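Local coordinates for tRNA dimethylallyltransferase (Bacillus halodurans, PDB 3EXA), which probably catalyses transfer of a dimethylallyl group from dimethylallyl diphosphate to the adenine at position 37 of tRNAs that read codons beginning with uridine, at residues A[4-9]-A[94-99]. Residues are numbered along the deposited sequence; the frame is centred on the assembly and turned at random.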
# COMPACT_ATOMS: atom_id res chain seq x y z
N LYS A 4 -6.91 29.23 -16.47
CA LYS A 4 -7.77 28.91 -17.61
C LYS A 4 -7.21 27.75 -18.43
O LYS A 4 -6.01 27.68 -18.67
CB LYS A 4 -7.91 30.13 -18.52
CG LYS A 4 -8.60 31.32 -17.89
CD LYS A 4 -8.64 32.48 -18.86
CE LYS A 4 -9.24 33.72 -18.21
NZ LYS A 4 -9.15 34.93 -19.07
N LEU A 5 -8.09 26.86 -18.87
CA LEU A 5 -7.68 25.71 -19.66
C LEU A 5 -8.71 25.32 -20.71
O LEU A 5 -9.87 25.04 -20.38
CB LEU A 5 -7.43 24.52 -18.74
CG LEU A 5 -7.19 23.17 -19.40
CD1 LEU A 5 -6.08 23.25 -20.44
CD2 LEU A 5 -6.85 22.17 -18.32
N VAL A 6 -8.29 25.30 -21.97
CA VAL A 6 -9.20 24.92 -23.05
C VAL A 6 -8.91 23.47 -23.44
O VAL A 6 -7.75 23.11 -23.65
CB VAL A 6 -9.01 25.81 -24.31
CG1 VAL A 6 -9.94 25.32 -25.42
CG2 VAL A 6 -9.30 27.27 -23.99
N ALA A 7 -9.95 22.64 -23.52
CA ALA A 7 -9.75 21.25 -23.92
C ALA A 7 -10.51 20.97 -25.21
O ALA A 7 -11.67 21.35 -25.35
CB ALA A 7 -10.21 20.31 -22.82
N ILE A 8 -9.84 20.33 -26.16
CA ILE A 8 -10.45 19.96 -27.43
C ILE A 8 -10.36 18.45 -27.50
O ILE A 8 -9.28 17.88 -27.62
CB ILE A 8 -9.69 20.57 -28.62
CG1 ILE A 8 -9.63 22.09 -28.48
CG2 ILE A 8 -10.37 20.19 -29.93
CD1 ILE A 8 -8.81 22.76 -29.55
N VAL A 9 -11.51 17.80 -27.40
CA VAL A 9 -11.59 16.36 -27.40
C VAL A 9 -12.43 15.89 -28.58
O VAL A 9 -13.14 16.68 -29.20
CB VAL A 9 -12.26 15.88 -26.13
CG1 VAL A 9 -11.55 16.48 -24.92
CG2 VAL A 9 -13.72 16.32 -26.16
N LEU A 94 -2.43 30.93 -23.33
CA LEU A 94 -3.55 30.09 -22.96
C LEU A 94 -3.25 28.62 -23.28
O LEU A 94 -3.04 28.25 -24.44
CB LEU A 94 -4.80 30.54 -23.70
CG LEU A 94 -6.04 29.66 -23.52
CD1 LEU A 94 -6.43 29.61 -22.06
CD2 LEU A 94 -7.16 30.22 -24.36
N PRO A 95 -3.23 27.76 -22.25
CA PRO A 95 -2.96 26.33 -22.44
C PRO A 95 -4.11 25.55 -23.07
O PRO A 95 -5.26 25.66 -22.66
CB PRO A 95 -2.65 25.85 -21.02
CG PRO A 95 -3.59 26.68 -20.21
CD PRO A 95 -3.41 28.06 -20.82
N PHE A 96 -3.75 24.75 -24.07
CA PHE A 96 -4.69 23.93 -24.83
C PHE A 96 -4.38 22.42 -24.66
O PHE A 96 -3.28 21.97 -24.97
CB PHE A 96 -4.58 24.29 -26.33
CG PHE A 96 -5.46 25.44 -26.76
CD1 PHE A 96 -6.72 25.20 -27.33
CD2 PHE A 96 -5.04 26.76 -26.62
CE1 PHE A 96 -7.54 26.25 -27.75
CE2 PHE A 96 -5.85 27.82 -27.04
CZ PHE A 96 -7.11 27.56 -27.61
N LEU A 97 -5.35 21.67 -24.16
CA LEU A 97 -5.20 20.23 -23.99
C LEU A 97 -5.97 19.64 -25.17
O LEU A 97 -7.21 19.68 -25.21
CB LEU A 97 -5.81 19.75 -22.67
CG LEU A 97 -5.64 18.27 -22.29
CD1 LEU A 97 -4.17 17.92 -22.18
CD2 LEU A 97 -6.33 18.00 -20.98
N VAL A 98 -5.21 19.09 -26.12
CA VAL A 98 -5.76 18.53 -27.36
C VAL A 98 -5.63 17.02 -27.55
O VAL A 98 -4.58 16.44 -27.27
CB VAL A 98 -5.14 19.22 -28.61
CG1 VAL A 98 -5.77 18.67 -29.89
CG2 VAL A 98 -5.37 20.71 -28.53
N GLY A 99 -6.70 16.42 -28.05
CA GLY A 99 -6.74 14.99 -28.32
C GLY A 99 -6.59 14.17 -27.07
O GLY A 99 -6.85 14.66 -25.97
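Val-6, Ala-7 and Ile-8 pair in parallel with Phe-96, Leu-97 and Val-98, joining two neighbouring central strands of the P-loop NTPase-type sheet; the short strands run at 24° to each other. Four backbone hydrogen bonds alternate across the seam: Val-6 N gives to Pro-95 O, Leu-97 N to Val-6 O at 2.8 Å, Ile-8 N to Leu-97 O, and Gly-99 N to Ile-8 O. The last of them is more bent at the hydrogen (150°). On the face carrying Val-6, Ile-8, Phe-96 and Val-98, the Phe-96 ring packs against both Val-6 and Ile-8. Its CG lies anti to the carbonyl carbon (chi1 -87°), and the ring stands beside Val-6, whose CB sits over one face, 4.0 Å from the centroid, in a CH-pi contact. Val-6 CG1 reaches Phe-96 CE1 at 3.5 Å, while Val-6 CG2 turns to Leu-94 CD2. Ile-8 CD1 meets the ring at its edge, 3.9 Å from Phe-96 CD1. An alanine in place of Phe-96 would probably leave Val-6 CB and Ile-8 CD1 without their aromatic partner and open a gap beneath helix 16-25. On the other face, Leu-5 CD1 lies 4.2 Å from Leu-97 CB and also touches Pro-95. Gly-99 ends the pairing beside Lys-16 of the predicted ATP-binding P-loop, which follows strand 4-9. Helices 16-25 and 294-317 cover the Phe-96 face, helix 74-90 packs on Leu-5, Pro-95 and Leu-97, and strand 191-198 hydrogen-bonds to the other edge of 4-9.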